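Local coordinates for uncharacterized protein (Clostridium leptum, PDB 4PW1), which is of unknown function, an orphan protein of the DUF6836 family whose nine-stranded antiparallel sheet is surrounded by helices, at residues L17-S22 against A120-M125; Y29-Y34 against L97-L102; Q127-L132 against S211-L216; Y223-N228 against S233-Y238. All coordinates share one frame; numbering follows the deposited sequence.

Contact 1 (L17-S22 against A120-M125); sequences LLYLNS and ATADEM
With CG anti to the carbonyl carbon in both Tyr-19 (chi1 -70°) and selenomethionine Met-125 (chi1 -77°), each side chain lies beside its own backbone N, and the phenol oxygen of the tyrosine ends against the first methylenes of Met-125. Tyr-19 OH comes within 3.2 Å of Met-125 CB and 3.5 Å of Met-125 CG. Leu-17 adds a looser touch from the same loop, its CD2 methyl reaching Met-125 CB at 4.1 Å. Met-125 is bent at its second torsion, and its side chain also packs on Ser-217, Asn-220 and Pro-240.

The polar part of the contact runs through water. Tyr-19 OH donates to a water that lies at the ring's edge and in its plane, 2.5 Å away, and this water donates in turn to Ala-122 O at 2.9 Å. The bridge links the phenol of the loop to the first turn of the helix, where Ala-122 is exposed.

That turn is closed by reciprocal bonds: Glu-124 N donates to Thr-121 OG1 over 3.2 Å, and Thr-121 N donates to Glu-124 OE1 over 2.9 Å, from the anti side and 28° out of the carboxylate plane. Arg-118 forms a salt bridge with the same OE1, which would be expected to favour the ionised carboxylate. Leu-18 and Leu-20 bond through their backbones to Ser-217, holding the N-terminal loop along outermost strand 214-218, while Leu-18 packs on Leu-18 of the second subunit. Thr-121 and Glu-124 form a capping box at the N-terminus of helix 122-141, with Thr-121 as N-cap.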
loop_
_atom_site.group_PDB
_atom_site.type_symbol
_atom_site.label_atom_id
_atom_site.label_comp_id
_atom_site.label_asym_id
_atom_site.label_seq_id
_atom_site.Cartn_x
_atom_site.Cartn_y
_atom_site.Cartn_z
ATOM N N LEU B 17 16.223 4.438 -4.746
ATOM C CA LEU B 17 15.242 3.422 -4.373
ATOM C C LEU B 17 14.301 3.934 -3.286
ATOM O O LEU B 17 14.733 4.303 -2.205
ATOM C CB LEU B 17 15.892 2.122 -3.903
ATOM C CG LEU B 17 14.921 0.990 -3.557
ATOM C CD1 LEU B 17 14.031 0.573 -4.707
ATOM C CD2 LEU B 17 15.718 -0.199 -3.047
ATOM N N LEU B 18 13.007 3.936 -3.565
ATOM C CA LEU B 18 12.031 4.424 -2.610
ATOM C C LEU B 18 11.706 3.393 -1.527
ATOM O O LEU B 18 11.274 2.276 -1.824
ATOM C CB LEU B 18 10.759 4.835 -3.359
ATOM C CG LEU B 18 9.668 5.385 -2.445
ATOM C CD1 LEU B 18 10.062 6.782 -1.955
ATOM C CD2 LEU B 18 8.343 5.407 -3.181
ATOM N N TYR B 19 11.826 3.768 -0.259
ATOM C CA TYR B 19 11.368 2.868 0.820
ATOM C C TYR B 19 10.014 3.306 1.343
ATOM O O TYR B 19 9.836 4.493 1.590
ATOM C CB TYR B 19 12.352 2.920 1.999
ATOM C CG TYR B 19 13.685 2.262 1.696
ATOM C CD1 TYR B 19 14.619 2.887 0.867
ATOM C CD2 TYR B 19 14.000 1.007 2.224
ATOM C CE1 TYR B 19 15.842 2.283 0.586
ATOM C CE2 TYR B 19 15.221 0.391 1.953
ATOM C CZ TYR B 19 16.125 1.028 1.133
ATOM O OH TYR B 19 17.326 0.438 0.891
ATOM N N LEU B 20 9.082 2.396 1.597
ATOM C CA LEU B 20 7.860 2.776 2.330
ATOM C C LEU B 20 8.084 2.894 3.859
ATOM O O LEU B 20 8.901 2.217 4.375
ATOM C CB LEU B 20 6.731 1.800 2.036
ATOM C CG LEU B 20 6.307 1.744 0.597
ATOM C CD1 LEU B 20 5.037 0.904 0.497
ATOM C CD2 LEU B 20 6.062 3.101 0.006
ATOM N N ASN B 21 7.396 3.800 4.563
ATOM C CA ASN B 21 7.653 4.025 6.016
ATOM C C ASN B 21 6.693 3.208 6.875
ATOM O O ASN B 21 5.882 2.412 6.286
ATOM C CB ASN B 21 7.700 5.533 6.377
ATOM C CG ASN B 21 6.367 6.284 6.170
ATOM O OD1 ASN B 21 5.285 5.716 6.291
ATOM N ND2 ASN B 21 6.462 7.602 5.908
ATOM N N SER B 22 6.774 3.338 8.225
ATOM C CA SER B 22 5.944 2.415 9.115
ATOM C C SER B 22 4.432 2.635 8.951
ATOM O O SER B 22 3.629 1.744 9.184
ATOM C CB SER B 22 6.195 2.566 10.653
ATOM O OG SER B 22 7.441 3.116 10.984
ATOM N N ALA B 120 18.530 -6.553 4.986
ATOM C CA ALA B 120 19.520 -6.023 4.032
ATOM C C ALA B 120 19.888 -4.603 4.411
ATOM O O ALA B 120 19.024 -3.846 4.813
ATOM C CB ALA B 120 18.925 -6.011 2.638
ATOM N N THR B 121 21.141 -4.242 4.265
ATOM C CA THR B 121 21.574 -2.841 4.458
ATOM C C THR B 121 21.151 -2.010 3.242
ATOM O O THR B 121 20.778 -2.554 2.186
ATOM C CB THR B 121 23.094 -2.748 4.590
ATOM O OG1 THR B 121 23.691 -3.298 3.415
ATOM C CG2 THR B 121 23.598 -3.524 5.809
ATOM N N ALA B 122 21.227 -0.697 3.381
ATOM C CA ALA B 122 20.977 0.235 2.267
ATOM C C ALA B 122 21.848 -0.099 1.034
ATOM O O ALA B 122 21.354 -0.142 -0.100
ATOM C CB ALA B 122 21.236 1.666 2.731
ATOM N N ASP B 123 23.128 -0.376 1.269
ATOM C CA ASP B 123 24.039 -0.738 0.178
ATOM C C ASP B 123 23.677 -2.043 -0.524
ATOM O O ASP B 123 23.775 -2.133 -1.742
ATOM C CB ASP B 123 25.478 -0.824 0.682
ATOM C CG ASP B 123 26.126 0.554 0.847
ATOM O OD1 ASP B 123 25.578 1.558 0.341
ATOM O OD2 ASP B 123 27.197 0.637 1.484
ATOM N N GLU B 124 23.253 -3.040 0.249
ATOM C CA GLU B 124 22.828 -4.319 -0.315
ATOM C C GLU B 124 21.579 -4.136 -1.143
ATOM O O GLU B 124 21.437 -4.768 -2.170
ATOM C CB GLU B 124 22.579 -5.345 0.799
ATOM C CG GLU B 124 23.884 -5.811 1.440
ATOM C CD GLU B 124 23.688 -6.673 2.676
ATOM O OE1 GLU B 124 22.669 -6.552 3.369
ATOM O OE2 GLU B 124 24.566 -7.500 2.953
HETATM N N MSE B 125 20.667 -3.272 -0.683
HETATM C CA MSE B 125 19.442 -2.986 -1.424
HETATM C C MSE B 125 19.798 -2.362 -2.742
HETATM O O MSE B 125 19.256 -2.748 -3.771
HETATM C CB MSE B 125 18.458 -2.118 -0.649
HETATM C CG MSE B 125 17.753 -2.973 0.381
HETATM SE SE MSE B 125 16.180 -3.784 -0.447
HETATM C CE MSE B 125 15.404 -4.148 1.313
HETATM O O HOH W 1 19.015 1.589 -0.578
#

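Contact 2 (Y29-Y34 against L97-L102); sequences YPWNLY and LVNMAL
A cis peptide bond before Pro-30 leads into the short 3-10 turn 31-33, which sits over strand 97-102 with the CA atoms of Pro-30 and Ala-101 7.2 Å apart. The turn is held by Leu-33 N donating to Pro-30 O. Pro-30 presses the outer corner of its ring on the strand: CG lies 3.5 Å from Ala-101 CB, and CD follows at 3.9 Å. Neighbouring Cys-108, on strand 106-114, also packs against this proline.

Strand 97-102 is an inner member of the nine-stranded antiparallel sheet, lying between strands 80-89 and 106-114. The loop that follows strand 24-28 covers one face of it here, through Pro-30 on Ala-101 and Trp-31 on Asn-99. Asn-99 and Ala-101 point to the loop, whereas Met-100, a selenomethionine, points to the other face and packs on helix 44-58 through Phe-49, Ala-50 and Ser-53.

Trp-31 carries the rest of the contact with the six-membered part of its indole. CG lies beside the backbone N (chi1 -63°), and the ring extends to the strand, where CZ2 approaches Met-100 O at 3.7 Å and CH2 approaches Asn-99 OD1 at 3.8 Å. The planes of indole and amide stand 85° apart. These are van der Waals approaches; Asn-99 OD1 accepts its hydrogen bond from Asp-85 N. Tyr-109 meets the Trp-31 ring edge-to-face, and Phe-82 meets it with the planes inclined at about 50°.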
loop_
_atom_site.group_PDB
_atom_site.type_symbol
_atom_site.label_atom_id
_atom_site.label_comp_id
_atom_site.label_asym_id
_atom_site.label_seq_id
_atom_site.Cartn_x
_atom_site.Cartn_y
_atom_site.Cartn_z
ATOM N N TYR B 29 -2.700 -7.223 -4.761
ATOM C CA TYR B 29 -3.878 -7.934 -5.225
ATOM C C TYR B 29 -3.641 -9.437 -4.991
ATOM O O TYR B 29 -2.544 -9.939 -5.250
ATOM C CB TYR B 29 -4.180 -7.601 -6.695
ATOM C CG TYR B 29 -5.322 -8.446 -7.252
ATOM C CD1 TYR B 29 -6.665 -8.040 -7.107
ATOM C CD2 TYR B 29 -5.050 -9.677 -7.866
ATOM C CE1 TYR B 29 -7.703 -8.809 -7.591
ATOM C CE2 TYR B 29 -6.084 -10.457 -8.355
ATOM C CZ TYR B 29 -7.389 -10.031 -8.218
ATOM O OH TYR B 29 -8.375 -10.848 -8.643
ATOM N N PRO B 30 -4.638 -10.147 -4.442
ATOM C CA PRO B 30 -5.985 -9.747 -4.083
ATOM C C PRO B 30 -6.187 -9.552 -2.567
ATOM O O PRO B 30 -7.326 -9.561 -2.099
ATOM C CB PRO B 30 -6.820 -10.951 -4.557
ATOM C CG PRO B 30 -5.947 -12.114 -4.205
ATOM C CD PRO B 30 -4.511 -11.615 -4.404
ATOM N N TRP B 31 -5.109 -9.336 -1.832
ATOM C CA TRP B 31 -5.197 -9.157 -0.385
ATOM C C TRP B 31 -5.972 -7.908 -0.012
ATOM O O TRP B 31 -6.490 -7.838 1.088
ATOM C CB TRP B 31 -3.820 -9.227 0.286
ATOM C CG TRP B 31 -3.229 -10.594 0.073
ATOM C CD1 TRP B 31 -2.372 -10.972 -0.902
ATOM C CD2 TRP B 31 -3.556 -11.772 0.794
ATOM N NE1 TRP B 31 -2.087 -12.307 -0.788
ATOM C CE2 TRP B 31 -2.811 -12.821 0.242
ATOM C CE3 TRP B 31 -4.407 -12.044 1.864
ATOM C CZ2 TRP B 31 -2.914 -14.122 0.701
ATOM C CZ3 TRP B 31 -4.468 -13.331 2.354
ATOM C CH2 TRP B 31 -3.729 -14.345 1.771
ATOM N N ASN B 32 -6.129 -6.974 -0.932
ATOM C CA ASN B 32 -6.997 -5.828 -0.695
ATOM C C ASN B 32 -8.461 -6.254 -0.559
ATOM O O ASN B 32 -9.275 -5.506 -0.035
ATOM C CB ASN B 32 -6.871 -4.794 -1.823
ATOM C CG ASN B 32 -7.088 -5.430 -3.195
ATOM O OD1 ASN B 32 -6.475 -6.455 -3.526
ATOM N ND2 ASN B 32 -7.957 -4.851 -3.980
ATOM N N LEU B 33 -8.803 -7.434 -1.055
ATOM C CA LEU B 33 -10.188 -7.900 -1.006
ATOM C C LEU B 33 -10.428 -8.842 0.151
ATOM O O LEU B 33 -11.539 -9.265 0.358
ATOM C CB LEU B 33 -10.538 -8.594 -2.314
ATOM C CG LEU B 33 -10.376 -7.705 -3.554
ATOM C CD1 LEU B 33 -10.655 -8.513 -4.805
ATOM C CD2 LEU B 33 -11.301 -6.487 -3.516
ATOM N N TYR B 34 -9.377 -9.166 0.909
ATOM C CA TYR B 34 -9.462 -10.078 2.031
ATOM C C TYR B 34 -10.164 -9.359 3.186
ATOM O O TYR B 34 -9.802 -8.215 3.515
ATOM C CB TYR B 34 -8.060 -10.475 2.451
ATOM C CG TYR B 34 -7.981 -11.409 3.611
ATOM C CD1 TYR B 34 -8.099 -12.789 3.422
ATOM C CD2 TYR B 34 -7.814 -10.926 4.911
ATOM C CE1 TYR B 34 -8.056 -13.644 4.484
ATOM C CE2 TYR B 34 -7.750 -11.783 5.968
ATOM C CZ TYR B 34 -7.880 -13.138 5.744
ATOM O OH TYR B 34 -7.846 -14.015 6.802
ATOM N N LEU B 97 6.757 -18.248 5.980
ATOM C CA LEU B 97 5.324 -18.036 5.803
ATOM C C LEU B 97 5.067 -18.129 4.311
ATOM O O LEU B 97 5.766 -17.498 3.503
ATOM C CB LEU B 97 4.888 -16.660 6.337
ATOM C CG LEU B 97 4.913 -16.478 7.849
ATOM C CD1 LEU B 97 4.502 -15.068 8.262
ATOM C CD2 LEU B 97 4.031 -17.526 8.550
ATOM N N VAL B 98 4.090 -18.940 3.963
ATOM C CA VAL B 98 3.586 -19.035 2.622
ATOM C C VAL B 98 2.209 -18.376 2.543
ATOM O O VAL B 98 1.321 -18.679 3.352
ATOM C CB VAL B 98 3.411 -20.473 2.188
ATOM C CG1 VAL B 98 2.828 -20.562 0.777
ATOM C CG2 VAL B 98 4.722 -21.200 2.272
ATOM N N ASN B 99 2.041 -17.524 1.545
ATOM C CA ASN B 99 0.766 -16.908 1.225
ATOM C C ASN B 99 0.429 -17.200 -0.227
ATOM O O ASN B 99 1.303 -17.128 -1.103
ATOM C CB ASN B 99 0.824 -15.403 1.460
ATOM C CG ASN B 99 0.718 -15.071 2.924
ATOM O OD1 ASN B 99 -0.378 -14.997 3.468
ATOM N ND2 ASN B 99 1.849 -15.030 3.598
HETATM N N MSE B 100 -0.837 -17.522 -0.489
HETATM C CA MSE B 100 -1.287 -17.745 -1.837
HETATM C C MSE B 100 -2.688 -17.331 -2.015
HETATM O O MSE B 100 -3.448 -17.270 -1.072
HETATM C CB MSE B 100 -1.271 -19.252 -2.241
HETATM C CG MSE B 100 0.091 -19.830 -2.083
HETATM SE SE MSE B 100 0.128 -21.770 -2.737
HETATM C CE MSE B 100 -0.648 -21.519 -4.303
ATOM N N ALA B 101 -3.049 -17.050 -3.255
ATOM C CA ALA B 101 -4.443 -16.772 -3.574
ATOM C C ALA B 101 -4.745 -17.165 -4.996
ATOM O O ALA B 101 -3.902 -17.007 -5.888
ATOM C CB ALA B 101 -4.774 -15.321 -3.383
ATOM N N LEU B 102 -5.983 -17.590 -5.189
ATOM C CA LEU B 102 -6.533 -17.850 -6.503
ATOM C C LEU B 102 -7.794 -17.046 -6.710
ATOM O O LEU B 102 -8.602 -16.889 -5.788
ATOM C CB LEU B 102 -6.866 -19.347 -6.655
ATOM C CG LEU B 102 -5.620 -20.240 -6.728
ATOM C CD1 LEU B 102 -5.205 -20.684 -5.347
ATOM C CD2 LEU B 102 -5.938 -21.443 -7.592
#

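Contact 3 (Q127-L132 against S211-L216); sequences QALGKL and SEFTSL
Leu-132 and Phe-213 meet through the tip of the phenyl ring: Phe-213 CZ lies 4.0 Å from Leu-132 CG and 4.1 Å from its CD2, with the two side chains crossing at about a right angle. Leu-129, one helical turn earlier, adds its CD1 methyl, which is 4.4 Å from the same CZ and closer, 3.5 Å, to Ser-215 OG. The ring carbon CZ is therefore touched by both leucines, and Leu-129 CD1 bridges Phe-213 and Ser-215. Everything that crosses here is van der Waals contact.

Torsions explain how the groups reach one another. Phe-213 extends from the chain with CG opposite the backbone N (chi1 168°), which carries its ring out to the helix. Leu-129 has the same anti placement (chi1 -177°), and this and the second torsion (64°) bring CD1 to the strand although its CB does not point there.

In the second shell, the Phe-213 ring is flanked by further aromatics: Trp-136, farther along the same helix, meets it edge-to-face, and the ring of Tyr-226 on the next strand runs nearly parallel to it. Leu-132 is buried and rests on Tyr-238 as well, while Ser-215 touches Leu-17 of the N-terminal loop.

Helix 122-141 lies over one face of this end of the sheet, reaching strands 221-227 and 233-239 as well as 214-218, which is the outermost strand here within the chain and is bonded to strand 221-227 through Thr-214 with Met-225 and Leu-216 with Tyr-223.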
loop_
_atom_site.group_PDB
_atom_site.type_symbol
_atom_site.label_atom_id
_atom_site.label_comp_id
_atom_site.label_asym_id
_atom_site.label_seq_id
_atom_site.Cartn_x
_atom_site.Cartn_y
_atom_site.Cartn_z
ATOM N N GLN B 127 22.701 -2.523 -4.425
ATOM C CA GLN B 127 23.336 -3.566 -5.235
ATOM C C GLN B 127 22.302 -4.517 -5.805
ATOM O O GLN B 127 22.389 -4.903 -6.947
ATOM C CB GLN B 127 24.330 -4.385 -4.408
ATOM C CG GLN B 127 25.549 -3.622 -3.937
ATOM C CD GLN B 127 26.199 -4.286 -2.739
ATOM O OE1 GLN B 127 26.133 -5.505 -2.573
ATOM N NE2 GLN B 127 26.818 -3.486 -1.895
ATOM N N ALA B 128 21.330 -4.915 -4.986
ATOM C CA ALA B 128 20.268 -5.835 -5.454
ATOM C C ALA B 128 19.482 -5.192 -6.587
ATOM O O ALA B 128 19.182 -5.832 -7.596
ATOM C CB ALA B 128 19.321 -6.202 -4.333
ATOM N N LEU B 129 19.171 -3.915 -6.437
ATOM C CA LEU B 129 18.467 -3.219 -7.494
ATOM C C LEU B 129 19.317 -3.159 -8.780
ATOM O O LEU B 129 18.802 -3.377 -9.898
ATOM C CB LEU B 129 18.056 -1.839 -7.054
ATOM C CG LEU B 129 17.243 -1.057 -8.079
ATOM C CD1 LEU B 129 15.915 -1.729 -8.338
ATOM C CD2 LEU B 129 17.027 0.376 -7.615
ATOM N N GLY B 130 20.613 -2.889 -8.641
ATOM C CA GLY B 130 21.532 -2.974 -9.780
ATOM C C GLY B 130 21.526 -4.349 -10.466
ATOM O O GLY B 130 21.462 -4.442 -11.679
ATOM N N LYS B 131 21.602 -5.423 -9.701
ATOM C CA LYS B 131 21.589 -6.766 -10.284
ATOM C C LYS B 131 20.261 -6.985 -11.044
ATOM O O LYS B 131 20.238 -7.505 -12.182
ATOM C CB LYS B 131 21.843 -7.825 -9.190
ATOM C CG LYS B 131 21.892 -9.294 -9.649
ATOM C CD LYS B 131 23.010 -9.604 -10.662
ATOM C CE LYS B 131 23.204 -11.111 -10.874
ATOM N NZ LYS B 131 21.901 -11.859 -10.979
ATOM N N LEU B 132 19.166 -6.574 -10.427
ATOM C CA LEU B 132 17.844 -6.733 -11.007
ATOM C C LEU B 132 17.733 -6.018 -12.329
ATOM O O LEU B 132 17.252 -6.586 -13.323
ATOM C CB LEU B 132 16.820 -6.217 -10.007
ATOM C CG LEU B 132 15.451 -6.836 -9.924
ATOM C CD1 LEU B 132 15.468 -8.349 -10.027
ATOM C CD2 LEU B 132 14.828 -6.355 -8.628
ATOM N N SER B 211 6.639 -3.833 -20.391
ATOM C CA SER B 211 6.369 -2.702 -19.526
ATOM C C SER B 211 7.680 -2.075 -19.073
ATOM O O SER B 211 8.725 -2.729 -18.982
ATOM C CB SER B 211 5.556 -3.143 -18.303
ATOM O OG SER B 211 5.464 -2.069 -17.345
ATOM N N GLU B 212 7.580 -0.804 -18.718
ATOM C CA GLU B 212 8.553 -0.155 -17.885
ATOM C C GLU B 212 8.730 -0.936 -16.568
ATOM O O GLU B 212 7.766 -1.433 -15.974
ATOM C CB GLU B 212 8.025 1.262 -17.584
ATOM C CG GLU B 212 8.857 2.087 -16.627
ATOM C CD GLU B 212 8.268 3.487 -16.372
ATOM O OE1 GLU B 212 7.016 3.649 -16.354
ATOM O OE2 GLU B 212 9.072 4.434 -16.177
ATOM N N PHE B 213 9.967 -1.004 -16.095
ATOM C CA PHE B 213 10.291 -1.630 -14.814
ATOM C C PHE B 213 10.415 -0.508 -13.755
ATOM O O PHE B 213 11.293 0.327 -13.855
ATOM C CB PHE B 213 11.598 -2.356 -15.001
ATOM C CG PHE B 213 12.262 -2.825 -13.748
ATOM C CD1 PHE B 213 11.556 -3.154 -12.618
ATOM C CD2 PHE B 213 13.631 -2.966 -13.733
ATOM C CE1 PHE B 213 12.211 -3.578 -11.472
ATOM C CE2 PHE B 213 14.296 -3.393 -12.596
ATOM C CZ PHE B 213 13.582 -3.711 -11.464
ATOM N N THR B 214 9.544 -0.494 -12.768
ATOM C CA THR B 214 9.721 0.433 -11.654
ATOM C C THR B 214 9.794 -0.380 -10.366
ATOM O O THR B 214 9.545 -1.604 -10.375
ATOM C CB THR B 214 8.601 1.465 -11.575
ATOM O OG1 THR B 214 7.370 0.791 -11.413
ATOM C CG2 THR B 214 8.562 2.324 -12.796
ATOM N N SER B 215 10.208 0.257 -9.277
ATOM C CA SER B 215 10.394 -0.499 -8.054
ATOM C C SER B 215 10.272 0.323 -6.783
ATOM O O SER B 215 10.398 1.524 -6.798
ATOM C CB SER B 215 11.761 -1.171 -8.084
ATOM O OG SER B 215 12.754 -0.193 -8.157
ATOM N N LEU B 216 10.027 -0.368 -5.686
ATOM C CA LEU B 216 10.121 0.233 -4.347
ATOM C C LEU B 216 10.575 -0.863 -3.386
ATOM O O LEU B 216 10.565 -2.060 -3.733
ATOM C CB LEU B 216 8.766 0.820 -3.925
ATOM C CG LEU B 216 7.569 -0.123 -3.847
ATOM C CD1 LEU B 216 7.643 -1.091 -2.666
ATOM C CD2 LEU B 216 6.270 0.696 -3.773
#

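Contact 4 (Y223-N228 against S233-Y238); sequences YAMYSN and SMVLIY
Strands 221-227 and 233-239 form an antiparallel beta hairpin within the nine-stranded sheet, and their short segments run at 161° to each other. Four backbone hydrogen bonds join them in two reciprocal pairs. Ala-224 and Leu-236 exchange bonds of 2.9 Å (Ala-224 N to Leu-236 O) and 2.8 Å (Leu-236 N to Ala-224 O). The hydrogen-bonded pair Tyr-226 and Met-234 does likewise. Met-225 with Val-235 lies between them, while Tyr-223 with Ile-237 and Ser-227 with Ser-233 flank them as further non-hydrogen-bonded pairs. Weaker CA-H...O contacts supplement the bonds, among them Val-235 CA to Ala-224 O at 3.3 Å.

Apolar contacts divide by face. On the face of Tyr-223, Met-225 and Val-235, the valine stands between its neighbours: CG1 touches Tyr-223 CB at 3.7 Å and CG2 touches CG of selenomethionine Met-225 at 3.9 Å. With CG1 anti to the backbone N (chi1 178°), Val-235 spreads one methyl to each. Leu-28 of strand 24-28 packs on Tyr-223, Val-235 and Ile-237. On the other face, beneath helices 173-190 and 198-210, Tyr-226 CE1 lies 4.1 Å from Leu-236 CD1, the side chains crossing at a slant.

Polar side chains gather where the strands turn. Ser-233 OG is hydrogen-bonded to Ser-22 OG of the second subunit, bringing that subunit to the hairpin's turn end. Ser-227 and Ser-233 meet through their methylenes, CB to CB at 3.6 Å.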
loop_
_atom_site.group_PDB
_atom_site.type_symbol
_atom_site.label_atom_id
_atom_site.label_comp_id
_atom_site.label_asym_id
_atom_site.label_seq_id
_atom_site.Cartn_x
_atom_site.Cartn_y
_atom_site.Cartn_z
ATOM N N TYR B 223 10.032 -4.673 -4.543
ATOM C CA TYR B 223 8.826 -4.937 -5.363
ATOM C C TYR B 223 9.073 -4.395 -6.761
ATOM O O TYR B 223 9.194 -3.199 -6.964
ATOM C CB TYR B 223 7.591 -4.279 -4.744
ATOM C CG TYR B 223 7.019 -5.012 -3.550
ATOM C CD1 TYR B 223 7.783 -5.814 -2.757
ATOM C CD2 TYR B 223 5.699 -4.827 -3.171
ATOM C CE1 TYR B 223 7.255 -6.471 -1.657
ATOM C CE2 TYR B 223 5.171 -5.473 -2.074
ATOM C CZ TYR B 223 5.956 -6.316 -1.343
ATOM O OH TYR B 223 5.453 -6.917 -0.245
ATOM N N ALA B 224 9.197 -5.297 -7.719
ATOM C CA ALA B 224 9.421 -4.946 -9.107
ATOM C C ALA B 224 8.077 -4.891 -9.791
ATOM O O ALA B 224 7.350 -5.880 -9.814
ATOM C CB ALA B 224 10.279 -5.998 -9.756
HETATM N N MSE B 225 7.749 -3.751 -10.361
HETATM C CA MSE B 225 6.384 -3.477 -10.761
HETATM C C MSE B 225 6.315 -3.305 -12.243
HETATM O O MSE B 225 7.156 -2.626 -12.880
HETATM C CB MSE B 225 5.878 -2.206 -10.051
HETATM C CG MSE B 225 5.829 -2.449 -8.539
HETATM SE SE MSE B 225 5.983 -0.682 -7.615
HETATM C CE MSE B 225 5.073 0.448 -8.878
ATOM N N TYR B 226 5.291 -3.897 -12.809
ATOM C CA TYR B 226 5.096 -3.826 -14.247
ATOM C C TYR B 226 3.631 -3.667 -14.512
ATOM O O TYR B 226 2.826 -4.266 -13.822
ATOM C CB TYR B 226 5.544 -5.134 -14.906
ATOM C CG TYR B 226 6.975 -5.431 -14.664
ATOM C CD1 TYR B 226 7.370 -6.131 -13.537
ATOM C CD2 TYR B 226 7.939 -5.021 -15.555
ATOM C CE1 TYR B 226 8.698 -6.385 -13.299
ATOM C CE2 TYR B 226 9.271 -5.265 -15.319
ATOM C CZ TYR B 226 9.644 -5.943 -14.170
ATOM O OH TYR B 226 10.969 -6.221 -13.900
ATOM N N SER B 227 3.269 -2.904 -15.528
ATOM C CA SER B 227 1.841 -2.759 -15.853
ATOM C C SER B 227 1.631 -2.390 -17.303
ATOM O O SER B 227 2.547 -1.940 -17.962
ATOM C CB SER B 227 1.190 -1.724 -14.927
ATOM O OG SER B 227 1.859 -0.509 -15.015
ATOM N N ASN B 228 0.427 -2.586 -17.817
ATOM C CA ASN B 228 0.140 -2.154 -19.188
ATOM C C ASN B 228 -0.999 -1.159 -19.185
ATOM O O ASN B 228 -1.633 -0.937 -18.156
ATOM C CB ASN B 228 -0.132 -3.358 -20.107
ATOM C CG ASN B 228 -1.447 -4.056 -19.806
ATOM O OD1 ASN B 228 -2.362 -3.500 -19.185
ATOM N ND2 ASN B 228 -1.531 -5.304 -20.218
ATOM N N SER B 233 -1.670 -5.529 -14.159
ATOM C CA SER B 233 -0.431 -5.186 -13.518
ATOM C C SER B 233 0.096 -6.334 -12.681
ATOM O O SER B 233 -0.641 -7.248 -12.278
ATOM C CB SER B 233 -0.609 -3.886 -12.689
ATOM O OG SER B 233 -1.385 -4.132 -11.551
HETATM N N MSE B 234 1.386 -6.275 -12.409
HETATM C CA MSE B 234 2.007 -7.299 -11.617
HETATM C C MSE B 234 3.098 -6.742 -10.776
HETATM O O MSE B 234 3.677 -5.699 -11.088
HETATM C CB MSE B 234 2.457 -8.384 -12.586
HETATM C CG MSE B 234 3.574 -9.205 -12.006
HETATM SE SE MSE B 234 4.044 -10.676 -13.251
HETATM C CE MSE B 234 4.926 -9.480 -14.304
ATOM N N VAL B 235 3.362 -7.431 -9.669
ATOM C CA VAL B 235 4.513 -7.183 -8.846
ATOM C C VAL B 235 5.254 -8.477 -8.654
ATOM O O VAL B 235 4.655 -9.514 -8.369
ATOM C CB VAL B 235 4.091 -6.632 -7.473
ATOM C CG1 VAL B 235 5.299 -6.429 -6.605
ATOM C CG2 VAL B 235 3.332 -5.356 -7.637
ATOM N N LEU B 236 6.552 -8.436 -8.931
ATOM C CA LEU B 236 7.451 -9.522 -8.594
ATOM C C LEU B 236 8.168 -9.148 -7.308
ATOM O O LEU B 236 8.694 -8.070 -7.204
ATOM C CB LEU B 236 8.452 -9.743 -9.719
ATOM C CG LEU B 236 7.853 -10.308 -10.993
ATOM C CD1 LEU B 236 8.890 -10.320 -12.114
ATOM C CD2 LEU B 236 7.359 -11.727 -10.739
ATOM N N ILE B 237 8.177 -10.053 -6.334
ATOM C CA ILE B 237 8.732 -9.800 -5.021
ATOM C C ILE B 237 10.118 -10.391 -4.927
ATOM O O ILE B 237 10.280 -11.630 -4.924
ATOM C CB ILE B 237 7.851 -10.440 -3.916
ATOM C CG1 ILE B 237 6.423 -9.924 -4.039
ATOM C CG2 ILE B 237 8.429 -10.188 -2.534
ATOM C CD1 ILE B 237 5.463 -10.675 -3.148
ATOM N N TYR B 238 11.110 -9.509 -4.907
ATOM C CA TYR B 238 12.511 -9.898 -4.935
ATOM C C TYR B 238 13.133 -9.816 -3.557
ATOM O O TYR B 238 13.000 -8.784 -2.877
ATOM C CB TYR B 238 13.268 -9.007 -5.901
ATOM C CG TYR B 238 14.709 -9.397 -6.156
ATOM C CD1 TYR B 238 15.024 -10.445 -7.029
ATOM C CD2 TYR B 238 15.762 -8.673 -5.600
ATOM C CE1 TYR B 238 16.328 -10.764 -7.317
ATOM C CE2 TYR B 238 17.081 -9.000 -5.887
ATOM C CZ TYR B 238 17.352 -10.053 -6.740
ATOM O OH TYR B 238 18.647 -10.379 -7.055
#

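Contacts 1, 3 and 4 cluster toward one end of the sheet, while contact 2 lies on inner strand 95-103, its centre 15 Å from that of contact 4 and 24 Å from that of contact 1. Contacts 1 and 3 share helix 122-141 and touch where Leu-17 packs on Ser-215 and Leu-129; their centres are 13 Å apart. Contacts 3 and 4, 10 Å apart between centres, are joined by neighbouring strands 214-218 and 221-227. Along the chain, contact 2 falls between the two segments of contact 1, and contacts 3 and 4 follow. All four have residues within reach of the second subunit, so they lie near the dimer interface.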